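Local coordinates for protein DNA endonuclease I-HmuI (Bacillus phage SPO1, PDB 1U3E) that binds DNA and, as an HNH homing endonuclease, probably cleaves it with the help of a divalent metal, in support of intron homing, at residues D[70-75]-D[91-96]; D[37-42]-D[78-83]. All coordinates share one frame; numbering follows the deposited sequence.

Contact 1: residues D[70-75]-D[91-96]. With MN (manganese (II) ion), chain K; nucleotides of chain C; nucleotides of chain A.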
loop_
_atom_site.group_PDB
_atom_site.type_symbol
_atom_site.label_atom_id
_atom_site.label_comp_id
_atom_site.label_asym_id
_atom_site.label_seq_id
_atom_site.Cartn_x
_atom_site.Cartn_y
_atom_site.Cartn_z
ATOM N N GLY D 70 -6.962 7.952 -13.771
ATOM C CA GLY D 70 -6.883 6.934 -12.744
ATOM C C GLY D 70 -5.970 5.780 -13.072
ATOM O O GLY D 70 -5.663 4.965 -12.206
ATOM N N LEU D 71 -5.537 5.696 -14.326
ATOM C CA LEU D 71 -4.663 4.600 -14.730
ATOM C C LEU D 71 -3.314 4.721 -14.091
ATOM O O LEU D 71 -2.940 5.779 -13.592
ATOM C CB LEU D 71 -4.528 4.519 -16.253
ATOM C CG LEU D 71 -5.774 3.912 -16.896
ATOM C CD1 LEU D 71 -5.526 3.695 -18.356
ATOM C CD2 LEU D 71 -6.111 2.598 -16.227
ATOM N N VAL D 72 -2.585 3.620 -14.121
ATOM C CA VAL D 72 -1.286 3.540 -13.493
ATOM C C VAL D 72 -0.251 3.033 -14.510
ATOM O O VAL D 72 -0.581 2.256 -15.406
ATOM C CB VAL D 72 -1.429 2.616 -12.237
ATOM C CG1 VAL D 72 -0.799 1.269 -12.476
ATOM C CG2 VAL D 72 -0.900 3.310 -11.017
ATOM N N VAL D 73 0.989 3.497 -14.390
ATOM C CA VAL D 73 2.048 3.091 -15.311
ATOM C C VAL D 73 2.761 1.850 -14.840
ATOM O O VAL D 73 3.333 1.823 -13.761
ATOM C CB VAL D 73 3.110 4.200 -15.509
ATOM C CG1 VAL D 73 4.293 3.651 -16.317
ATOM C CG2 VAL D 73 2.497 5.382 -16.236
ATOM N N ASP D 74 2.761 0.827 -15.680
ATOM C CA ASP D 74 3.392 -0.429 -15.322
ATOM C C ASP D 74 4.712 -0.700 -16.028
ATOM O O ASP D 74 4.912 -0.291 -17.171
ATOM C CB ASP D 74 2.413 -1.560 -15.608
ATOM C CG ASP D 74 3.067 -2.914 -15.614
ATOM O OD1 ASP D 74 3.810 -3.225 -14.653
ATOM O OD2 ASP D 74 2.819 -3.669 -16.581
ATOM N N HIS D 75 5.614 -1.371 -15.312
ATOM C CA HIS D 75 6.917 -1.783 -15.833
ATOM C C HIS D 75 6.729 -3.250 -16.183
ATOM O O HIS D 75 6.767 -4.099 -15.295
ATOM C CB HIS D 75 7.992 -1.699 -14.761
ATOM C CG HIS D 75 8.521 -0.324 -14.538
ATOM N ND1 HIS D 75 7.784 0.667 -13.930
ATOM C CD2 HIS D 75 9.724 0.223 -14.831
ATOM C CE1 HIS D 75 8.512 1.767 -13.856
ATOM N NE2 HIS D 75 9.693 1.524 -14.396
ATOM N N VAL D 91 -1.840 0.834 -17.401
ATOM C CA VAL D 91 -2.668 -0.272 -16.977
ATOM C C VAL D 91 -3.564 0.101 -15.814
ATOM O O VAL D 91 -3.375 1.127 -15.177
ATOM C CB VAL D 91 -1.772 -1.483 -16.619
ATOM C CG1 VAL D 91 -2.485 -2.438 -15.694
ATOM C CG2 VAL D 91 -1.369 -2.208 -17.899
ATOM N N THR D 92 -4.551 -0.751 -15.571
ATOM C CA THR D 92 -5.538 -0.593 -14.512
ATOM C C THR D 92 -4.980 -1.224 -13.230
ATOM O O THR D 92 -4.479 -2.338 -13.269
ATOM C CB THR D 92 -6.845 -1.281 -14.962
ATOM O OG1 THR D 92 -7.952 -0.566 -14.449
ATOM C CG2 THR D 92 -6.933 -2.686 -14.464
ATOM N N GLN D 93 -5.050 -0.523 -12.102
ATOM C CA GLN D 93 -4.503 -1.067 -10.855
ATOM C C GLN D 93 -4.929 -2.502 -10.579
ATOM O O GLN D 93 -4.212 -3.242 -9.924
ATOM C CB GLN D 93 -4.883 -0.204 -9.646
ATOM C CG GLN D 93 -4.072 1.084 -9.476
ATOM C CD GLN D 93 -3.389 1.196 -8.108
ATOM O OE1 GLN D 93 -3.165 2.296 -7.595
ATOM N NE2 GLN D 93 -3.042 0.055 -7.527
ATOM N N LYS D 94 -6.103 -2.886 -11.066
ATOM C CA LYS D 94 -6.597 -4.242 -10.880
ATOM C C LYS D 94 -5.708 -5.146 -11.699
ATOM O O LYS D 94 -5.214 -6.166 -11.211
ATOM C CB LYS D 94 -8.041 -4.361 -11.372
ATOM C CG LYS D 94 -8.629 -5.770 -11.370
ATOM C CD LYS D 94 -8.632 -6.377 -9.975
ATOM C CE LYS D 94 -9.163 -7.813 -9.974
ATOM N NZ LYS D 94 -10.643 -7.893 -10.201
ATOM N N ILE D 95 -5.490 -4.759 -12.951
ATOM C CA ILE D 95 -4.651 -5.543 -13.843
ATOM C C ILE D 95 -3.208 -5.655 -13.360
ATOM O O ILE D 95 -2.601 -6.719 -13.462
ATOM C CB ILE D 95 -4.681 -4.970 -15.263
ATOM C CG1 ILE D 95 -6.031 -5.271 -15.887
ATOM C CG2 ILE D 95 -3.587 -5.587 -16.111
ATOM C CD1 ILE D 95 -6.210 -4.683 -17.250
ATOM N N ASN D 96 -2.664 -4.571 -12.820
ATOM C CA ASN D 96 -1.294 -4.611 -12.339
ATOM C C ASN D 96 -1.171 -5.632 -11.217
ATOM O O ASN D 96 -0.148 -6.300 -11.082
ATOM C CB ASN D 96 -0.842 -3.231 -11.859
ATOM C CG ASN D 96 0.671 -3.149 -11.644
ATOM O OD1 ASN D 96 1.453 -3.885 -12.259
ATOM N ND2 ASN D 96 1.087 -2.235 -10.781
HETATM MN MN MN K . 3.842 -4.290 -12.425
ATOM O OP3 DG C 1 4.415 -2.091 -12.286
ATOM P P DG C 1 5.020 -0.869 -11.638
ATOM O OP1 DG C 1 6.187 -1.217 -10.745
ATOM O OP2 DG C 1 5.263 0.232 -12.616
ATOM O "O5'" DG C 1 3.860 -0.337 -10.640
ATOM C "C5'" DG C 1 3.940 0.976 -10.076
ATOM C "C4'" DG C 1 2.581 1.434 -9.607
ATOM O "O4'" DG C 1 2.358 0.895 -8.295
ATOM C "C3'" DG C 1 2.472 2.933 -9.430
ATOM O "O3'" DG C 1 1.860 3.536 -10.552
ATOM C "C2'" DG C 1 1.480 3.074 -8.295
ATOM C "C1'" DG C 1 1.695 1.832 -7.471
ATOM N N9 DG C 1 2.564 2.075 -6.327
ATOM C C8 DG C 1 3.801 1.520 -6.097
ATOM N N7 DG C 1 4.332 1.906 -4.969
ATOM C C5 DG C 1 3.395 2.773 -4.433
ATOM C C6 DG C 1 3.414 3.492 -3.236
ATOM O O6 DG C 1 4.292 3.514 -2.371
ATOM N N1 DG C 1 2.263 4.252 -3.073
ATOM C C2 DG C 1 1.227 4.309 -3.960
ATOM N N2 DG C 1 0.201 5.100 -3.623
ATOM N N3 DG C 1 1.196 3.636 -5.093
ATOM C C4 DG C 1 2.304 2.893 -5.263
ATOM P P DC A 16 -7.820 1.907 -3.088
ATOM O OP1 DC A 16 -9.031 1.850 -3.951
ATOM O OP2 DC A 16 -7.896 1.431 -1.680
ATOM O "O5'" DC A 16 -6.681 1.094 -3.839
ATOM C "C5'" DC A 16 -6.331 1.426 -5.180
ATOM C "C4'" DC A 16 -6.206 0.172 -6.008
ATOM O "O4'" DC A 16 -4.871 -0.357 -5.837
ATOM C "C3'" DC A 16 -7.141 -0.928 -5.525
ATOM O "O3'" DC A 16 -7.586 -1.761 -6.576
ATOM C "C2'" DC A 16 -6.306 -1.674 -4.508
ATOM C "C1'" DC A 16 -4.886 -1.541 -5.050
ATOM N N1 DC A 16 -3.904 -1.363 -3.972
ATOM C C2 DC A 16 -2.697 -2.057 -4.013
ATOM O O2 DC A 16 -2.451 -2.779 -4.982
ATOM N N3 DC A 16 -1.825 -1.923 -2.996
ATOM C C4 DC A 16 -2.119 -1.121 -1.972
ATOM N N4 DC A 16 -1.231 -1.007 -0.996
ATOM C C5 DC A 16 -3.336 -0.395 -1.910
ATOM C C6 DC A 16 -4.187 -0.538 -2.922
ATOM P P DT C 2 2.424 4.937 -11.060
ATOM O OP1 DT C 2 1.699 5.287 -12.309
ATOM O OP2 DT C 2 3.896 4.760 -11.170
ATOM O "O5'" DT C 2 2.033 5.935 -9.867
ATOM C "C5'" DT C 2 0.637 6.254 -9.667
ATOM C "C4'" DT C 2 0.482 7.303 -8.588
ATOM O "O4'" DT C 2 0.710 6.662 -7.324
ATOM C "C3'" DT C 2 1.451 8.478 -8.657
ATOM O "O3'" DT C 2 0.947 9.617 -9.310
ATOM C "C2'" DT C 2 1.598 8.844 -7.203
ATOM C "C1'" DT C 2 1.279 7.602 -6.452
ATOM N N1 DT C 2 2.458 7.056 -5.824
ATOM C C2 DT C 2 2.643 7.480 -4.548
ATOM O O2 DT C 2 1.923 8.276 -3.966
ATOM N N3 DT C 2 3.737 6.936 -3.972
ATOM C C4 DT C 2 4.631 6.056 -4.512
ATOM O O4 DT C 2 5.594 5.669 -3.843
ATOM C C5 DT C 2 4.355 5.649 -5.854
ATOM C C7 DT C 2 5.269 4.672 -6.527
ATOM C C6 DT C 2 3.279 6.169 -6.457
HETATM O O HOH W 1 5.359 -4.964 -13.371
HETATM O O HOH W 2 3.017 -5.826 -11.784
#

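Contact 2: residues D[37-42]-D[78-83]. With nucleotides of chain C.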
loop_
_atom_site.group_PDB
_atom_site.type_symbol
_atom_site.label_atom_id
_atom_site.label_comp_id
_atom_site.label_asym_id
_atom_site.label_seq_id
_atom_site.Cartn_x
_atom_site.Cartn_y
_atom_site.Cartn_z
ATOM N N ASP D 37 12.163 2.847 -2.366
ATOM C CA ASP D 37 11.079 2.193 -3.092
ATOM C C ASP D 37 11.505 1.826 -4.510
ATOM O O ASP D 37 10.794 1.128 -5.222
ATOM C CB ASP D 37 9.791 3.041 -3.083
ATOM C CG ASP D 37 9.908 4.346 -3.845
ATOM O OD1 ASP D 37 9.000 5.189 -3.715
ATOM O OD2 ASP D 37 10.915 4.525 -4.567
ATOM N N GLY D 38 12.666 2.326 -4.899
ATOM C CA GLY D 38 13.268 1.981 -6.185
ATOM C C GLY D 38 12.728 2.628 -7.478
ATOM O O GLY D 38 13.092 2.192 -8.569
ATOM N N TYR D 39 11.894 3.658 -7.398
ATOM C CA TYR D 39 11.435 4.314 -8.619
ATOM C C TYR D 39 12.236 5.550 -8.941
ATOM O O TYR D 39 12.400 6.408 -8.068
ATOM C CB TYR D 39 9.975 4.711 -8.493
ATOM C CG TYR D 39 9.069 3.536 -8.379
ATOM C CD1 TYR D 39 8.582 3.129 -7.142
ATOM C CD2 TYR D 39 8.724 2.793 -9.508
ATOM C CE1 TYR D 39 7.766 2.001 -7.027
ATOM C CE2 TYR D 39 7.916 1.662 -9.408
ATOM C CZ TYR D 39 7.440 1.271 -8.161
ATOM O OH TYR D 39 6.653 0.155 -8.052
ATOM N N HIS D 40 12.730 5.656 -10.166
ATOM C CA HIS D 40 13.499 6.861 -10.544
ATOM C C HIS D 40 12.697 8.133 -10.613
ATOM O O HIS D 40 11.751 8.246 -11.398
ATOM C CB HIS D 40 14.145 6.644 -11.906
ATOM C CG HIS D 40 14.999 5.388 -11.993
ATOM N ND1 HIS D 40 15.820 5.118 -13.064
ATOM C CD2 HIS D 40 15.134 4.347 -11.137
ATOM C CE1 HIS D 40 16.427 3.961 -12.865
ATOM N NE2 HIS D 40 16.027 3.473 -11.704
ATOM N N ARG D 41 13.079 9.111 -9.790
ATOM C CA ARG D 41 12.407 10.413 -9.751
ATOM C C ARG D 41 13.362 11.559 -10.096
ATOM O O ARG D 41 14.578 11.392 -10.119
ATOM C CB ARG D 41 11.823 10.684 -8.359
ATOM C CG ARG D 41 10.846 9.624 -7.863
ATOM C CD ARG D 41 11.452 8.736 -6.795
ATOM N NE ARG D 41 10.458 7.875 -6.151
ATOM C CZ ARG D 41 9.399 8.340 -5.499
ATOM N NH1 ARG D 41 9.211 9.652 -5.410
ATOM N NH2 ARG D 41 8.526 7.504 -4.950
ATOM N N ILE D 42 12.797 12.724 -10.368
ATOM C CA ILE D 42 13.586 13.904 -10.669
ATOM C C ILE D 42 12.730 15.096 -10.307
ATOM O O ILE D 42 11.526 14.955 -10.118
ATOM C CB ILE D 42 14.001 13.984 -12.169
ATOM C CG1 ILE D 42 12.790 13.830 -13.081
ATOM C CG2 ILE D 42 15.011 12.901 -12.491
ATOM C CD1 ILE D 42 11.929 15.050 -13.198
ATOM N N GLY D 78 9.087 -5.770 -14.588
ATOM C CA GLY D 78 9.363 -5.686 -13.172
ATOM C C GLY D 78 10.664 -4.975 -12.863
ATOM O O GLY D 78 10.954 -4.693 -11.706
ATOM N N ASN D 79 11.464 -4.690 -13.881
ATOM C CA ASN D 79 12.711 -3.987 -13.634
ATOM C C ASN D 79 12.455 -2.480 -13.599
ATOM O O ASN D 79 12.301 -1.845 -14.643
ATOM C CB ASN D 79 13.744 -4.317 -14.710
ATOM C CG ASN D 79 15.023 -3.507 -14.553
ATOM O OD1 ASN D 79 15.228 -2.845 -13.535
ATOM N ND2 ASN D 79 15.891 -3.562 -15.556
ATOM N N LYS D 80 12.407 -1.915 -12.395
ATOM C CA LYS D 80 12.153 -0.488 -12.245
ATOM C C LYS D 80 13.302 0.362 -12.784
ATOM O O LYS D 80 13.187 1.582 -12.874
ATOM C CB LYS D 80 11.918 -0.119 -10.778
ATOM C CG LYS D 80 11.063 -1.076 -9.972
ATOM C CD LYS D 80 10.692 -0.430 -8.633
ATOM C CE LYS D 80 10.410 -1.448 -7.542
ATOM N NZ LYS D 80 9.356 -2.437 -7.897
ATOM N N ASP D 81 14.412 -0.268 -13.128
ATOM C CA ASP D 81 15.537 0.484 -13.656
ATOM C C ASP D 81 15.418 0.555 -15.171
ATOM O O ASP D 81 16.070 1.370 -15.821
ATOM C CB ASP D 81 16.859 -0.176 -13.268
ATOM C CG ASP D 81 17.027 -0.303 -11.771
ATOM O OD1 ASP D 81 17.086 0.738 -11.080
ATOM O OD2 ASP D 81 17.098 -1.450 -11.283
ATOM N N ASN D 82 14.586 -0.318 -15.729
ATOM C CA ASN D 82 14.366 -0.353 -17.164
ATOM C C ASN D 82 13.209 0.563 -17.462
ATOM O O ASN D 82 12.048 0.159 -17.386
ATOM C CB ASN D 82 14.033 -1.766 -17.618
ATOM C CG ASN D 82 13.541 -1.811 -19.041
ATOM O OD1 ASN D 82 13.828 -0.907 -19.823
ATOM N ND2 ASN D 82 12.807 -2.871 -19.387
ATOM N N ASN D 83 13.524 1.803 -17.803
ATOM C CA ASN D 83 12.482 2.769 -18.078
ATOM C C ASN D 83 12.317 3.132 -19.549
ATOM O O ASN D 83 11.913 4.234 -19.886
ATOM C CB ASN D 83 12.694 4.020 -17.218
ATOM C CG ASN D 83 12.583 3.731 -15.733
ATOM O OD1 ASN D 83 11.586 3.194 -15.269
ATOM N ND2 ASN D 83 13.607 4.089 -14.984
ATOM O OP3 DG C 1 4.415 -2.091 -12.286
ATOM P P DG C 1 5.020 -0.869 -11.638
ATOM O OP1 DG C 1 6.187 -1.217 -10.745
ATOM O OP2 DG C 1 5.263 0.232 -12.616
ATOM O "O5'" DG C 1 3.860 -0.337 -10.640
ATOM C "C5'" DG C 1 3.940 0.976 -10.076
ATOM C "C4'" DG C 1 2.581 1.434 -9.607
ATOM O "O4'" DG C 1 2.358 0.895 -8.295
ATOM C "C3'" DG C 1 2.472 2.933 -9.430
ATOM O "O3'" DG C 1 1.860 3.536 -10.552
ATOM C "C2'" DG C 1 1.480 3.074 -8.295
ATOM C "C1'" DG C 1 1.695 1.832 -7.471
ATOM N N9 DG C 1 2.564 2.075 -6.327
ATOM C C8 DG C 1 3.801 1.520 -6.097
ATOM N N7 DG C 1 4.332 1.906 -4.969
ATOM C C5 DG C 1 3.395 2.773 -4.433
ATOM C C6 DG C 1 3.414 3.492 -3.236
ATOM O O6 DG C 1 4.292 3.514 -2.371
ATOM N N1 DG C 1 2.263 4.252 -3.073
ATOM C C2 DG C 1 1.227 4.309 -3.960
ATOM N N2 DG C 1 0.201 5.100 -3.623
ATOM N N3 DG C 1 1.196 3.636 -5.093
ATOM C C4 DG C 1 2.304 2.893 -5.263
ATOM P P DT C 3 1.931 10.829 -9.590
ATOM O OP1 DT C 3 1.380 11.586 -10.735
ATOM O OP2 DT C 3 3.306 10.321 -9.700
ATOM O "O5'" DT C 3 1.857 11.769 -8.280
ATOM C "C5'" DT C 3 0.584 12.287 -7.857
ATOM C "C4'" DT C 3 0.723 12.906 -6.485
ATOM O "O4'" DT C 3 1.183 11.899 -5.524
ATOM C "C3'" DT C 3 1.743 14.042 -6.403
ATOM O "O3'" DT C 3 1.036 15.275 -6.299
ATOM C "C2'" DT C 3 2.464 13.875 -5.079
ATOM C "C1'" DT C 3 2.074 12.489 -4.606
ATOM N N1 DT C 3 3.243 11.621 -4.413
ATOM C C2 DT C 3 3.775 11.577 -3.147
ATOM O O2 DT C 3 3.311 12.213 -2.214
ATOM N N3 DT C 3 4.871 10.760 -3.011
ATOM C C4 DT C 3 5.473 10.001 -4.002
ATOM O O4 DT C 3 6.456 9.306 -3.729
ATOM C C5 DT C 3 4.858 10.102 -5.314
ATOM C C7 DT C 3 5.455 9.332 -6.461
ATOM C C6 DT C 3 3.793 10.900 -5.450
ATOM P P DT C 2 2.424 4.937 -11.060
ATOM O OP1 DT C 2 1.699 5.287 -12.309
ATOM O OP2 DT C 2 3.896 4.760 -11.170
ATOM O "O5'" DT C 2 2.033 5.935 -9.867
ATOM C "C5'" DT C 2 0.637 6.254 -9.667
ATOM C "C4'" DT C 2 0.482 7.303 -8.588
ATOM O "O4'" DT C 2 0.710 6.662 -7.324
ATOM C "C3'" DT C 2 1.451 8.478 -8.657
ATOM O "O3'" DT C 2 0.947 9.617 -9.310
ATOM C "C2'" DT C 2 1.598 8.844 -7.203
ATOM C "C1'" DT C 2 1.279 7.602 -6.452
ATOM N N1 DT C 2 2.458 7.056 -5.824
ATOM C C2 DT C 2 2.643 7.480 -4.548
ATOM O O2 DT C 2 1.923 8.276 -3.966
ATOM N N3 DT C 2 3.737 6.936 -3.972
ATOM C C4 DT C 2 4.631 6.056 -4.512
ATOM O O4 DT C 2 5.594 5.669 -3.843
ATOM C C5 DT C 2 4.355 5.649 -5.854
ATOM C C7 DT C 2 5.269 4.672 -6.527
ATOM C C6 DT C 2 3.279 6.169 -6.457
#

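Contact 1: residues D[70-75]-D[91-96]
D74 and N96 meet at a manganese ion in the beta-beta-alpha metal motif of an HNH endonuclease. D74 lies on strand 72-75 and N96 in the first turn of helix 93-103. D74 OD1 binds manganese at 2.5 Å, and N96 OD1 binds it at 2.4 Å. In both residues the bond to CB points toward the opposite segment. Each has CG anti to its own backbone N (chi1 165° for D74, -167° for N96), which lets the two oxygens close on the ion. OP3 of DG1 of chain C is a third ligand, 2.3 Å from manganese, and two waters complete the five ligands. One of these waters also donates to H75 O, the other to N96 O. D74 OD2, on the side away from the metal, is held by a salt bridge to R89, which positions the first-shell carboxylate.

Behind the site, V72 and V91 form an antiparallel hydrogen-bonded pair. V72 N donates to V91 O at 2.8 Å, and V91 N returns the bond to V72 O at 2.8 Å. L71 CD2 lies against V91 O at 3.3 Å and near T92 CA. CB of V72 packs against CG of Q93 at the helix start.

Most of the grip on the DNA comes from strand 72-75. V73 N donates to OP1 of DT2 of chain C at 2.8 Å. H75 ND1 gives a nearly straight bond (167°) to OP2 of DG1 of chain C at 2.9 Å, with that oxygen in the ring plane. H75 N reaches OP3 weakly, as N96 ND2 does O5'.

DG1 carries a terminal 5' phosphate, consistent with a cut strand. The metal and these donors would draw negative charge from the phosphate and probably stabilise it.

Contact 2: residues D[37-42]-D[78-83]
H40 NE2 donates to D81 OD1 at 3.0 Å, in a fairly straight bond (162°). The carboxylate oxygen lies in the imidazole plane and is met on its anti side. The ring and carboxylate planes are 45° apart. K80 O sits over one face of the same ring, toward its rim. The other ring nitrogen, H40 ND1, is hydrogen-bonded to H32.

D81 is presented by a type I beta turn from N79 to N82. N79 starts it with an Asx turn, its OD1 accepting from D81 N at 2.7 Å. K80, also in the turn, reaches along the other segment. Its CD lies over one face of the Y39 ring, 3.8 Å from the centroid, a CH-pi contact. Its CB and CD also rest on G38 O, and CE on D37 O. The chain is extended as far as CE and then bends at chi4 (-56°), leaving NZ near Y39 OH; NZ has a long, weak ion pair with a DNA phosphate.

The contact joins segment 37-42, which lies in the NUMOD4 motif and leads into strand 41-46, to the loop between the two strands of the HNH motif. The 37-42 side holds the DNA directly. Y39 OH donates to OP1 of DG1 of chain C at 3.1 Å, at the edge of the ring. R41 directs NH1 (3.2 Å) and NH2 (3.0 Å) to O4 of DT3 of chain C, a base contact. D37 steadies this arginine: OD1 forms a salt bridge with R41 NH2 at 2.7 Å, while OD2 accepts from Y39 N in a second Asx turn.

How the contacts relate
The centres of contacts 1 and 2 are about 15 Å apart, and their segments alternate along the chain. They meet at H75. Its CD2 packs on K80 CA at 3.6 Å and on N82 O at 3.5 Å. The contacts also share one phosphate, that of DG1 of chain C. Contact 1 takes OP3 to the metal and OP2 to a histidine, while contact 2 takes OP1 through Y39. The nearest atom of the Y39 side chain is about 7 Å from manganese. Contact 1 thus builds the metal centre, and contact 2 adds a hold on a base, through R41, two nucleotides along the same strand.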